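Local structure of cobalamin biosynthesis protein (cbiD) (Archaeoglobus fulgidus, 1SR8) at residues Glu248-Gly253 and Gly276-Val281; Val237-Ala242 and Gly256-Trp261; Ile213-Lys218 and Val252-Leu257; Pro5-Arg10 and Gln231-Gly236; Ile204-His209 and Lys244-Lys249. The protein probably catalyses the S-adenosyl-L-methionine-dependent methylation of C-1 in cobalt-precorrin-5B to give cobalt-precorrin-6A, a step of anaerobic adenosylcobalamin synthesis. One frame throughout, in Å; residues are numbered along the deposited sequence.

From the N terminus, interaction 4 closes by far the longest loop, bringing residues 5-10 back to edge strand 231-234. Before it closes, two further loops open: interaction 5 from residues 204-209 and interaction 3 from residues 213-218. Both cross interaction 4 and cross each other, ending at 244-249 and 252-257, the two ends of strand 248-253. Interaction 2 opens at 237-242, after interaction 4 has closed, crosses interaction 5 and finishes on helix 255-262, where interaction 3 also ends. Interaction 1 starts on strand 248-253, crosses interaction 2 and adds the last strand. Together they tie the four-stranded parallel sheet to its helices and to the N-terminal segment.

Interaction 1: residues Glu248-Gly253 and Gly276-Val281; sequences EKIIVG and GVRVVV
Strands 248-253 and 278-281 run parallel, their short axes 4.5 Å apart at closest and inclined by 19°, with Ile251 opposite Val279 and Val252 opposite Val280. Three backbone hydrogen bonds join them. Ile251 donates from N to Arg278 O at 2.9 Å and receives Val280 N at its own O at 2.6 Å; Gly253 N then reaches Val280 O at 3.0 Å. Where the strands begin to part, a water takes over: it accepts from Arg278 N and donates to Lys249 O. Strand 278-281 is an outermost strand of a four-stranded parallel sheet, and helices 255-262 and 265-273 form the connection from strand 248-253, a beta-alpha-beta crossover. On the face that carries Ile251 and Val279, the two side chains lie alongside one another and point the same way. The CG1 branch of Ile251 stands anti to the carbonyl carbon (chi1 -61°), which carries CD1 to Val279 CG2 at 3.8 Å and lets CG1 touch Val277 CG1 at 3.9 Å. Val277 comes in across Ile251 at about a right angle, and its CG1 also presses close to Lys249 O. Leu258 of helix 255-262 packs on both Ile251 and Val279. The other face carries Val252 and Val280, again side by side, with Val252 CG2 4.2 Å from Val280 CB. Phe227 lies against Ile250 and Val280 there, while Val280 CG2 sits over the rim of one face of the Arg278 guanidinium.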
# COMPACT_ATOMS: atom_id res chain seq x y z
N GLU A 248 23.97 -2.59 13.39
CA GLU A 248 23.64 -4.01 13.19
C GLU A 248 22.49 -4.16 12.19
O GLU A 248 21.36 -3.72 12.44
CB GLU A 248 23.25 -4.66 14.52
CG GLU A 248 24.38 -4.82 15.52
CD GLU A 248 25.47 -5.72 15.00
OE1 GLU A 248 25.15 -6.86 14.59
OE2 GLU A 248 26.64 -5.30 15.01
N LYS A 249 22.77 -4.82 11.08
CA LYS A 249 21.78 -5.02 10.03
C LYS A 249 21.45 -6.46 9.74
O LYS A 249 22.31 -7.34 9.78
CB LYS A 249 22.27 -4.37 8.74
CG LYS A 249 22.46 -2.89 8.83
CD LYS A 249 23.56 -2.44 7.92
CE LYS A 249 24.90 -2.88 8.45
NZ LYS A 249 26.01 -2.16 7.78
N ILE A 250 20.19 -6.71 9.43
CA ILE A 250 19.75 -8.04 9.07
C ILE A 250 18.83 -7.85 7.86
O ILE A 250 18.05 -6.91 7.82
CB ILE A 250 19.01 -8.74 10.26
CG1 ILE A 250 19.03 -10.25 10.06
CG2 ILE A 250 17.57 -8.24 10.38
CD1 ILE A 250 18.46 -11.02 11.23
N ILE A 251 18.98 -8.71 6.86
CA ILE A 251 18.14 -8.63 5.67
C ILE A 251 17.07 -9.72 5.69
O ILE A 251 17.39 -10.90 5.82
CB ILE A 251 18.98 -8.78 4.37
CG1 ILE A 251 20.00 -7.64 4.29
CG2 ILE A 251 18.06 -8.76 3.16
CD1 ILE A 251 20.94 -7.75 3.12
N VAL A 252 15.82 -9.31 5.56
CA VAL A 252 14.70 -10.25 5.55
C VAL A 252 13.85 -9.96 4.31
O VAL A 252 13.43 -8.82 4.10
CB VAL A 252 13.82 -10.10 6.81
CG1 VAL A 252 12.72 -11.17 6.81
CG2 VAL A 252 14.69 -10.20 8.07
N GLY A 253 13.60 -10.98 3.49
CA GLY A 253 12.80 -10.76 2.31
C GLY A 253 12.43 -12.04 1.58
O GLY A 253 12.92 -13.12 1.91
N GLY A 276 28.78 -9.24 4.91
CA GLY A 276 28.87 -9.45 6.34
C GLY A 276 27.54 -9.27 7.03
O GLY A 276 27.48 -9.00 8.24
N VAL A 277 26.46 -9.44 6.27
CA VAL A 277 25.10 -9.29 6.79
C VAL A 277 24.24 -10.51 6.47
O VAL A 277 24.19 -10.97 5.33
CB VAL A 277 24.42 -8.04 6.22
CG1 VAL A 277 23.03 -7.88 6.81
CG2 VAL A 277 25.25 -6.81 6.54
N ARG A 278 23.57 -11.03 7.49
CA ARG A 278 22.72 -12.19 7.31
C ARG A 278 21.51 -11.85 6.45
O ARG A 278 20.94 -10.77 6.58
CB ARG A 278 22.24 -12.71 8.66
CG ARG A 278 21.38 -13.96 8.56
CD ARG A 278 20.80 -14.36 9.90
NE ARG A 278 19.99 -15.57 9.78
CZ ARG A 278 19.29 -16.10 10.78
NH1 ARG A 278 19.29 -15.52 11.97
NH2 ARG A 278 18.57 -17.20 10.58
N VAL A 279 21.15 -12.77 5.55
CA VAL A 279 19.99 -12.61 4.68
C VAL A 279 19.01 -13.75 4.97
O VAL A 279 19.33 -14.91 4.73
CB VAL A 279 20.35 -12.66 3.19
CG1 VAL A 279 19.09 -12.52 2.35
CG2 VAL A 279 21.32 -11.55 2.86
N VAL A 280 17.84 -13.41 5.50
CA VAL A 280 16.81 -14.38 5.81
C VAL A 280 15.78 -14.41 4.68
O VAL A 280 15.03 -13.46 4.48
CB VAL A 280 16.07 -14.03 7.12
CG1 VAL A 280 15.02 -15.09 7.41
CG2 VAL A 280 17.06 -13.91 8.26
N VAL A 281 15.77 -15.50 3.93
CA VAL A 281 14.83 -15.63 2.83
C VAL A 281 13.61 -16.40 3.33
O VAL A 281 13.72 -17.54 3.77
CB VAL A 281 15.48 -16.36 1.63
CG1 VAL A 281 14.54 -16.34 0.43
CG2 VAL A 281 16.80 -15.68 1.27
O HOH W 1 23.72 -10.12 10.06

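Interaction 2: residues Val237-Ala242 and Gly256-Trp261; sequences VHIDEA and GLLKIW
Helices 239-242 and 255-262 meet beside the parallel sheet through an indole, that of Trp261, which is covered on one face by Ile239 and gripped at its edge by Asp240. Ile239 CB stands 3.6 Å from the centroid of the five-membered ring, almost straight above it, a CH-pi contact. With CG1 anti to the carbonyl carbon (chi1 -70°), the two branches of Ile239 spread over the indole: CG2 comes within 3.7 Å of Trp261 CE2, and CD1 within 3.6 Å of Trp261 CD2. That same CD1 also touches Leu258 CD2 at 3.8 Å. At the edge, Trp261 NE1 donates to Asp240 OD1 at 2.9 Å and 160°. The acceptor lies close to the ring plane, but the N-H comes in from above the carboxylate plane, 59° out of it. Asp240 OD1 has a second partner in the salt bridge to Arg271, so one oxygen serves both a neutral and a charged donor. If a leucine replaced Trp261, the N-H to Asp240 would be lost and Ile239 would probably face a gap where the indole lay. Outside the ring, Val237 CG1 approaches Ile260 CG2 obliquely. Ile251 of strand 248-253 touches Ile239, Leu258 and Trp261 alike, so the two helices and the strand that links them share one apolar layer, the helix-on-sheet packing of an alpha/beta domain.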
# COMPACT_ATOMS: atom_id res chain seq x y z
N VAL A 237 13.69 -3.10 -2.92
CA VAL A 237 14.88 -3.61 -3.60
C VAL A 237 16.08 -2.70 -3.38
O VAL A 237 17.18 -2.98 -3.85
CB VAL A 237 14.62 -3.76 -5.11
CG1 VAL A 237 13.41 -4.66 -5.34
CG2 VAL A 237 14.42 -2.38 -5.74
N HIS A 238 15.86 -1.61 -2.64
CA HIS A 238 16.90 -0.63 -2.35
C HIS A 238 17.70 -1.03 -1.11
O HIS A 238 17.89 -0.22 -0.20
CB HIS A 238 16.26 0.74 -2.14
CG HIS A 238 15.23 1.08 -3.17
ND1 HIS A 238 15.55 1.44 -4.46
CD2 HIS A 238 13.87 1.08 -3.12
CE1 HIS A 238 14.45 1.64 -5.16
NE2 HIS A 238 13.41 1.42 -4.37
N ILE A 239 18.15 -2.28 -1.09
CA ILE A 239 18.91 -2.85 0.02
C ILE A 239 20.33 -2.29 0.13
O ILE A 239 20.81 -2.05 1.24
CB ILE A 239 19.00 -4.39 -0.12
CG1 ILE A 239 17.63 -5.00 0.14
CG2 ILE A 239 20.03 -4.95 0.86
CD1 ILE A 239 17.57 -6.51 -0.05
N ASP A 240 20.98 -2.08 -1.01
CA ASP A 240 22.34 -1.55 -1.04
C ASP A 240 22.42 -0.25 -0.25
O ASP A 240 23.36 -0.02 0.51
CB ASP A 240 22.80 -1.31 -2.48
CG ASP A 240 22.91 -2.60 -3.28
OD1 ASP A 240 23.55 -3.56 -2.80
OD2 ASP A 240 22.35 -2.65 -4.41
N GLU A 241 21.42 0.61 -0.45
CA GLU A 241 21.39 1.87 0.25
C GLU A 241 21.26 1.66 1.76
O GLU A 241 21.96 2.29 2.55
CB GLU A 241 20.23 2.72 -0.27
CG GLU A 241 20.55 3.38 -1.57
CD GLU A 241 21.86 4.14 -1.48
OE1 GLU A 241 21.94 5.08 -0.65
OE2 GLU A 241 22.81 3.79 -2.22
N ALA A 242 20.35 0.78 2.14
CA ALA A 242 20.13 0.49 3.54
C ALA A 242 21.41 -0.05 4.17
O ALA A 242 21.69 0.20 5.35
CB ALA A 242 19.00 -0.52 3.69
N GLY A 256 11.68 -13.39 -4.59
CA GLY A 256 11.43 -12.49 -5.70
C GLY A 256 12.22 -11.20 -5.72
O GLY A 256 12.92 -10.92 -6.69
N LEU A 257 12.11 -10.41 -4.66
CA LEU A 257 12.80 -9.13 -4.57
C LEU A 257 14.26 -9.26 -4.20
O LEU A 257 15.08 -8.42 -4.59
CB LEU A 257 12.07 -8.22 -3.57
CG LEU A 257 10.71 -7.71 -4.05
CD1 LEU A 257 9.92 -7.15 -2.89
CD2 LEU A 257 10.93 -6.65 -5.10
N LEU A 258 14.60 -10.30 -3.44
CA LEU A 258 15.99 -10.51 -3.04
C LEU A 258 16.89 -10.82 -4.24
O LEU A 258 18.03 -10.34 -4.31
CB LEU A 258 16.08 -11.64 -2.01
CG LEU A 258 15.56 -11.32 -0.61
CD1 LEU A 258 15.68 -12.54 0.28
CD2 LEU A 258 16.34 -10.15 -0.04
N LYS A 259 16.40 -11.60 -5.19
CA LYS A 259 17.21 -11.92 -6.36
C LYS A 259 17.29 -10.70 -7.28
O LYS A 259 18.25 -10.55 -8.04
CB LYS A 259 16.64 -13.13 -7.12
CG LYS A 259 15.22 -12.97 -7.58
CD LYS A 259 14.78 -14.13 -8.46
CE LYS A 259 13.35 -13.93 -8.94
NZ LYS A 259 13.17 -12.58 -9.56
N ILE A 260 16.28 -9.83 -7.21
CA ILE A 260 16.28 -8.62 -8.03
C ILE A 260 17.39 -7.71 -7.50
O ILE A 260 18.11 -7.08 -8.28
CB ILE A 260 14.93 -7.87 -7.95
CG1 ILE A 260 13.82 -8.73 -8.56
CG2 ILE A 260 15.03 -6.55 -8.68
CD1 ILE A 260 12.45 -8.09 -8.52
N TRP A 261 17.52 -7.62 -6.19
CA TRP A 261 18.56 -6.79 -5.59
C TRP A 261 19.93 -7.45 -5.78
O TRP A 261 20.89 -6.81 -6.22
CB TRP A 261 18.30 -6.59 -4.10
CG TRP A 261 19.56 -6.43 -3.32
CD1 TRP A 261 20.42 -5.37 -3.37
CD2 TRP A 261 20.15 -7.39 -2.44
NE1 TRP A 261 21.52 -5.62 -2.59
CE2 TRP A 261 21.38 -6.85 -2.01
CE3 TRP A 261 19.77 -8.66 -1.99
CZ2 TRP A 261 22.23 -7.54 -1.13
CZ3 TRP A 261 20.62 -9.35 -1.12
CH2 TRP A 261 21.83 -8.78 -0.70

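Interaction 3: residues Ile213-Lys218 and Val252-Leu257; sequences ITTGRK and VGFPGL
Backbone bonds carry the pairing of Ile213-Thr215 with Val252. Val252 N donates to Ile213 O at 2.9 Å. Val252 O in turn takes a weak bond from Thr215 N at 3.2 Å and a CA-H contact from Thr214 CA. Beyond this point the strands stop pairing, and a single side-chain bond follows. Thr215 OG1, set between the backbone N and the carbonyl carbon (chi1 53°), turns to Phe254 N and accepts a weak hydrogen bond of 3.3 Å. Here two adjacent parallel strands, 210-214 and 248-253, end together and turn into helices 217-226 and 255-262, with Gly216 and Phe254 at the N-cap positions; this is the C-terminal end of the parallel strands. Gly253 leaves no room for a side chain here: a beta carbon would probably run into Thr215 CG2. The remaining contacts between the two segments are apolar. Thr215 and Leu257 slide past each other in opposite directions, with Thr215 CB 3.6 Å from Leu257 CD1 and Thr215 CG2 3.8 Å from Leu257 CB. Thr214 lies alongside Val252, with Thr214 CG2 4.0 Å from Val252 CB. Across the helix starts, Lys218 CB rests on the CE1 corner of the Phe254 ring at 3.5 Å, and the rest of the lysine chain leads away. Outside the two segments, Thr214 OG1 is hydrogen-bonded to Phe233 O of neighbouring strand 231-234.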
# COMPACT_ATOMS: atom_id res chain seq x y z
N ILE A 213 16.35 -4.90 7.47
CA ILE A 213 16.11 -4.38 6.12
C ILE A 213 15.19 -5.39 5.41
O ILE A 213 15.64 -6.46 5.00
CB ILE A 213 17.44 -4.25 5.33
CG1 ILE A 213 18.46 -3.46 6.15
CG2 ILE A 213 17.19 -3.56 3.99
CD1 ILE A 213 19.87 -3.51 5.60
N THR A 214 13.91 -5.04 5.26
CA THR A 214 12.95 -5.95 4.64
C THR A 214 12.49 -5.51 3.25
O THR A 214 12.58 -4.34 2.90
CB THR A 214 11.73 -6.15 5.56
OG1 THR A 214 10.90 -4.98 5.56
CG2 THR A 214 12.22 -6.42 6.98
N THR A 215 12.01 -6.47 2.46
CA THR A 215 11.56 -6.22 1.09
C THR A 215 10.11 -5.73 0.94
O THR A 215 9.77 -5.07 -0.04
CB THR A 215 11.72 -7.49 0.21
OG1 THR A 215 11.08 -8.60 0.84
CG2 THR A 215 13.18 -7.80 -0.00
N GLY A 216 9.27 -6.04 1.92
CA GLY A 216 7.89 -5.61 1.84
C GLY A 216 7.21 -5.75 3.18
O GLY A 216 7.85 -6.09 4.17
N ARG A 217 5.90 -5.50 3.20
CA ARG A 217 5.14 -5.59 4.44
C ARG A 217 5.16 -6.98 5.08
O ARG A 217 5.26 -7.09 6.29
CB ARG A 217 3.70 -5.14 4.20
CG ARG A 217 2.81 -5.12 5.45
CD ARG A 217 3.31 -4.13 6.49
NE ARG A 217 2.33 -3.94 7.56
CZ ARG A 217 2.33 -2.91 8.40
NH1 ARG A 217 3.27 -1.98 8.31
NH2 ARG A 217 1.37 -2.79 9.30
N LYS A 218 5.05 -8.04 4.28
CA LYS A 218 5.05 -9.38 4.86
C LYS A 218 6.39 -9.66 5.53
O LYS A 218 6.42 -10.23 6.62
CB LYS A 218 4.76 -10.43 3.79
CG LYS A 218 3.44 -10.18 3.05
CD LYS A 218 3.04 -11.31 2.09
CE LYS A 218 2.25 -10.77 0.89
NZ LYS A 218 1.00 -10.04 1.27
N VAL A 252 15.82 -9.31 5.56
CA VAL A 252 14.70 -10.25 5.55
C VAL A 252 13.85 -9.96 4.31
O VAL A 252 13.43 -8.82 4.10
CB VAL A 252 13.82 -10.10 6.81
CG1 VAL A 252 12.72 -11.17 6.81
CG2 VAL A 252 14.69 -10.20 8.07
N GLY A 253 13.60 -10.98 3.49
CA GLY A 253 12.80 -10.76 2.31
C GLY A 253 12.43 -12.04 1.58
O GLY A 253 12.92 -13.12 1.91
N PHE A 254 11.55 -11.90 0.59
CA PHE A 254 11.13 -13.05 -0.20
C PHE A 254 12.02 -13.17 -1.43
O PHE A 254 12.55 -12.18 -1.94
CB PHE A 254 9.66 -12.90 -0.60
CG PHE A 254 8.70 -12.98 0.56
CD1 PHE A 254 8.52 -11.90 1.42
CD2 PHE A 254 7.97 -14.14 0.80
CE1 PHE A 254 7.64 -11.98 2.50
CE2 PHE A 254 7.09 -14.22 1.88
CZ PHE A 254 6.92 -13.14 2.73
N PRO A 255 12.20 -14.40 -1.92
CA PRO A 255 13.01 -14.75 -3.09
C PRO A 255 12.91 -13.78 -4.27
O PRO A 255 13.92 -13.40 -4.87
CB PRO A 255 12.50 -16.13 -3.45
CG PRO A 255 12.18 -16.72 -2.12
CD PRO A 255 11.46 -15.59 -1.44
N GLY A 256 11.68 -13.39 -4.59
CA GLY A 256 11.43 -12.49 -5.70
C GLY A 256 12.22 -11.20 -5.72
O GLY A 256 12.92 -10.92 -6.69
N LEU A 257 12.11 -10.41 -4.66
CA LEU A 257 12.80 -9.13 -4.57
C LEU A 257 14.26 -9.26 -4.20
O LEU A 257 15.08 -8.42 -4.59
CB LEU A 257 12.07 -8.22 -3.57
CG LEU A 257 10.71 -7.71 -4.05
CD1 LEU A 257 9.92 -7.15 -2.89
CD2 LEU A 257 10.93 -6.65 -5.10

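Interaction 4: residues Pro5-Arg10 and Gln231-Gly236; sequences PIELYR and QPFVFG
Glu7 OE2 accepts a hydrogen bond from Val234 N at 2.7 Å and 156°, the donor arriving from above the carboxylate plane, 53° out of it. The carboxylate gets there because CG stands anti to the backbone N (chi1 -151°) and the chain runs extended beyond it. The same oxygen lies 3.1 Å from Phe233 CA. Further along, a water binds three partners: it donates to Glu7 O at 2.7 Å and to Pro232 O at 2.5 Å, and accepts from Gln231 NE2 at 3.0 Å. Next to the carboxylate, the rings of Tyr9 and Phe233 meet rim to rim in nearly parallel planes, Tyr9 CD2 3.3 Å from Phe233 CE1, neither lying over the other. In the next shell, Lys201 of helix 195-204 makes a salt bridge with Glu7 OE1 and also bonds Val234 O, while Asp4 OD2 takes Glu7 N. Trp220 of helix 217-226 touches the Glu7 side chain. A leucine in place of Glu7 would probably leave Val234 N without its acceptor and Lys201 without the carboxylate that balances its charge. Strand 231-234 is an outermost strand of the parallel sheet, and Glu7 and the water occupy polar atoms on the edge turned away from strand 210-214. With one oxygen on a lysine and the other on a backbone N-H, this buried carboxylate is likely to be held as the anion.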
# COMPACT_ATOMS: atom_id res chain seq x y z
N PRO A 5 2.57 5.93 11.73
CA PRO A 5 1.50 4.98 12.07
C PRO A 5 1.52 3.64 11.33
O PRO A 5 0.86 2.70 11.75
CB PRO A 5 0.23 5.78 11.79
CG PRO A 5 0.63 6.66 10.68
CD PRO A 5 2.01 7.13 11.09
N ILE A 6 2.27 3.55 10.24
CA ILE A 6 2.33 2.31 9.47
C ILE A 6 3.62 1.53 9.69
O ILE A 6 3.58 0.37 10.11
CB ILE A 6 2.16 2.59 7.96
CG1 ILE A 6 0.80 3.21 7.70
CG2 ILE A 6 2.29 1.30 7.16
CD1 ILE A 6 0.67 3.74 6.31
N GLU A 7 4.76 2.16 9.42
CA GLU A 7 6.03 1.47 9.59
C GLU A 7 6.57 1.55 11.00
O GLU A 7 7.56 0.89 11.32
CB GLU A 7 7.05 1.99 8.59
CG GLU A 7 8.07 0.94 8.24
CD GLU A 7 8.83 1.25 6.99
OE1 GLU A 7 8.22 1.69 5.99
OE2 GLU A 7 10.05 1.04 6.98
N LEU A 8 5.95 2.38 11.83
CA LEU A 8 6.31 2.50 13.25
C LEU A 8 7.67 3.06 13.69
O LEU A 8 8.02 2.96 14.87
CB LEU A 8 6.10 1.14 13.92
CG LEU A 8 4.69 0.81 14.42
CD1 LEU A 8 3.62 1.36 13.51
CD2 LEU A 8 4.57 -0.69 14.55
N TYR A 9 8.43 3.65 12.78
CA TYR A 9 9.71 4.22 13.19
C TYR A 9 9.44 5.62 13.71
O TYR A 9 8.33 6.16 13.56
CB TYR A 9 10.69 4.27 12.01
CG TYR A 9 10.09 4.82 10.73
CD1 TYR A 9 9.64 6.14 10.65
CD2 TYR A 9 9.96 4.01 9.60
CE1 TYR A 9 9.08 6.64 9.48
CE2 TYR A 9 9.40 4.51 8.42
CZ TYR A 9 8.96 5.82 8.37
OH TYR A 9 8.40 6.30 7.20
N ARG A 10 10.45 6.20 14.35
CA ARG A 10 10.33 7.54 14.89
C ARG A 10 10.95 8.56 13.95
O ARG A 10 11.90 8.25 13.23
CB ARG A 10 11.02 7.62 16.25
CG ARG A 10 11.20 9.03 16.74
CD ARG A 10 12.04 9.09 18.00
NE ARG A 10 11.99 10.42 18.57
CZ ARG A 10 12.34 10.72 19.82
NH1 ARG A 10 12.78 9.76 20.63
NH2 ARG A 10 12.23 11.96 20.26
N GLN A 231 15.06 -2.76 14.56
CA GLN A 231 14.00 -1.87 14.10
C GLN A 231 13.67 -2.24 12.65
O GLN A 231 14.51 -2.11 11.75
CB GLN A 231 14.43 -0.41 14.19
CG GLN A 231 13.27 0.58 14.08
CD GLN A 231 12.22 0.37 15.16
OE1 GLN A 231 12.54 -0.05 16.27
NE2 GLN A 231 10.96 0.68 14.84
N PRO A 232 12.44 -2.72 12.40
CA PRO A 232 12.01 -3.12 11.06
C PRO A 232 11.70 -1.97 10.11
O PRO A 232 10.92 -1.06 10.42
CB PRO A 232 10.80 -4.01 11.34
CG PRO A 232 10.18 -3.36 12.53
CD PRO A 232 11.37 -2.96 13.40
N PHE A 233 12.34 -2.03 8.94
CA PHE A 233 12.20 -1.04 7.88
C PHE A 233 11.95 -1.73 6.55
O PHE A 233 12.41 -2.85 6.33
CB PHE A 233 13.48 -0.21 7.76
CG PHE A 233 13.67 0.77 8.87
CD1 PHE A 233 12.96 1.97 8.89
CD2 PHE A 233 14.51 0.48 9.95
CE1 PHE A 233 13.07 2.85 9.95
CE2 PHE A 233 14.64 1.36 11.02
CZ PHE A 233 13.92 2.54 11.02
N VAL A 234 11.21 -1.07 5.67
CA VAL A 234 10.95 -1.62 4.36
C VAL A 234 11.77 -0.82 3.37
O VAL A 234 11.57 0.39 3.23
CB VAL A 234 9.47 -1.51 3.97
CG1 VAL A 234 9.29 -1.99 2.53
CG2 VAL A 234 8.62 -2.34 4.91
N PHE A 235 12.70 -1.48 2.69
CA PHE A 235 13.53 -0.81 1.72
C PHE A 235 13.32 -1.39 0.32
O PHE A 235 13.99 -0.99 -0.63
CB PHE A 235 15.01 -0.91 2.12
CG PHE A 235 15.44 0.15 3.08
CD1 PHE A 235 15.97 1.35 2.62
CD2 PHE A 235 15.26 -0.01 4.45
CE1 PHE A 235 16.32 2.37 3.51
CE2 PHE A 235 15.60 1.00 5.35
CZ PHE A 235 16.13 2.20 4.87
N GLY A 236 12.39 -2.33 0.21
CA GLY A 236 12.12 -2.95 -1.08
C GLY A 236 13.38 -3.53 -1.71
O GLY A 236 14.06 -4.36 -1.11
O HOH W 2 10.19 0.81 11.97

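Interaction 5: residues Ile204-His209 and Lys244-Lys249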
# COMPACT_ATOMS: atom_id res chain seq x y z
N ILE A 204 16.38 7.93 8.83
CA ILE A 204 15.47 7.60 9.91
C ILE A 204 15.99 6.36 10.62
O ILE A 204 15.90 6.25 11.85
CB ILE A 204 14.05 7.30 9.38
CG1 ILE A 204 13.45 8.58 8.77
CG2 ILE A 204 13.17 6.77 10.50
CD1 ILE A 204 12.06 8.41 8.17
N ALA A 205 16.54 5.43 9.84
CA ALA A 205 17.07 4.18 10.37
C ALA A 205 18.39 4.38 11.11
O ALA A 205 18.89 3.46 11.74
CB ALA A 205 17.26 3.18 9.25
N MET A 206 18.94 5.59 11.03
CA MET A 206 20.20 5.89 11.70
C MET A 206 19.96 6.14 13.19
O MET A 206 20.90 6.22 13.96
CB MET A 206 20.85 7.13 11.08
CG MET A 206 21.18 6.98 9.61
SD MET A 206 22.80 6.31 9.28
CE MET A 206 23.22 7.34 7.98
N GLN A 207 18.70 6.27 13.58
CA GLN A 207 18.37 6.50 14.98
C GLN A 207 18.40 5.19 15.75
O GLN A 207 18.26 5.17 16.96
CB GLN A 207 16.97 7.10 15.12
CG GLN A 207 16.79 8.43 14.47
CD GLN A 207 15.32 8.76 14.30
OE1 GLN A 207 14.65 8.19 13.43
NE2 GLN A 207 14.81 9.67 15.12
N TYR A 208 18.57 4.09 15.03
CA TYR A 208 18.58 2.76 15.63
C TYR A 208 19.87 2.04 15.34
O TYR A 208 20.39 2.12 14.22
CB TYR A 208 17.41 1.93 15.08
CG TYR A 208 16.06 2.58 15.31
CD1 TYR A 208 15.37 2.38 16.49
CD2 TYR A 208 15.50 3.42 14.34
CE1 TYR A 208 14.13 2.99 16.72
CE2 TYR A 208 14.25 4.05 14.56
CZ TYR A 208 13.58 3.82 15.76
OH TYR A 208 12.36 4.41 16.01
N HIS A 209 20.40 1.34 16.33
CA HIS A 209 21.65 0.62 16.13
C HIS A 209 21.40 -0.66 15.33
O HIS A 209 22.13 -0.96 14.38
CB HIS A 209 22.30 0.27 17.48
CG HIS A 209 23.58 -0.48 17.33
ND1 HIS A 209 24.68 0.04 16.68
CD2 HIS A 209 23.92 -1.74 17.70
CE1 HIS A 209 25.64 -0.87 16.64
NE2 HIS A 209 25.20 -1.96 17.25
N LYS A 244 24.25 0.96 3.96
CA LYS A 244 25.19 2.03 4.30
C LYS A 244 25.05 2.33 5.79
O LYS A 244 25.85 3.05 6.36
CB LYS A 244 24.89 3.30 3.51
CG LYS A 244 25.12 3.22 2.01
CD LYS A 244 24.75 4.56 1.37
CE LYS A 244 25.04 4.60 -0.13
NZ LYS A 244 24.78 5.96 -0.72
N HIS A 245 24.00 1.79 6.40
CA HIS A 245 23.77 1.98 7.82
C HIS A 245 24.99 1.42 8.54
O HIS A 245 25.49 0.34 8.18
CB HIS A 245 22.49 1.24 8.25
CG HIS A 245 22.08 1.49 9.66
ND1 HIS A 245 22.66 0.84 10.73
CD2 HIS A 245 21.14 2.30 10.19
CE1 HIS A 245 22.09 1.23 11.85
NE2 HIS A 245 21.16 2.12 11.55
N PRO A 246 25.51 2.14 9.54
CA PRO A 246 26.69 1.71 10.30
C PRO A 246 26.50 0.75 11.48
O PRO A 246 27.49 0.33 12.08
CB PRO A 246 27.29 3.04 10.74
CG PRO A 246 26.05 3.83 11.06
CD PRO A 246 25.13 3.52 9.90
N GLY A 247 25.26 0.41 11.83
CA GLY A 247 25.04 -0.47 12.96
C GLY A 247 24.83 -1.93 12.63
O GLY A 247 25.45 -2.46 11.71
N GLU A 248 23.97 -2.59 13.39
CA GLU A 248 23.64 -4.01 13.19
C GLU A 248 22.49 -4.16 12.19
O GLU A 248 21.36 -3.72 12.44
CB GLU A 248 23.25 -4.66 14.52
CG GLU A 248 24.38 -4.82 15.52
CD GLU A 248 25.47 -5.72 15.00
OE1 GLU A 248 25.15 -6.86 14.59
OE2 GLU A 248 26.64 -5.30 15.01
N LYS A 249 22.77 -4.82 11.08
CA LYS A 249 21.78 -5.02 10.03
C LYS A 249 21.45 -6.46 9.74
O LYS A 249 22.31 -7.34 9.78
CB LYS A 249 22.27 -4.37 8.74
CG LYS A 249 22.46 -2.89 8.83
CD LYS A 249 23.56 -2.44 7.92
CE LYS A 249 24.90 -2.88 8.45
NZ LYS A 249 26.01 -2.16 7.78
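His245 turns the edge of its ring toward the carbonyls of Ala205 and Tyr208 at the end of the parallel sheet where strands 210-214 and 248-253 begin, beside the turn after helix 195-204. A chi1 of -174°, swinging the ring away from the backbone N, carries the imidazole across, and NE2 donates a forked pair of weak bonds, to Ala205 O at 2.6 Å and to Tyr208 O at 2.8 Å. Pro246 CD lies over one face of this ring, toward its rim. Met206 comes at the proline from about a right angle, its SD 3.7 Å from Pro246 CD. His209 is turned differently: one face of its ring looks onto the backbone, with Glu248 N above the ring centre. The side chains of His209 and Glu248 run side by side in the same direction, bringing Glu248 CG to 3.4 Å from His209 NE2. The same Glu248 N donates to His209 O at 2.7 Å, and Gly247 CA makes a CA-H contact with that oxygen; a beta carbon on Gly247 would probably collide with it. The backbone O of His245 is bound by Lys249 NZ at 2.6 Å, nearly in line with the carbonyl.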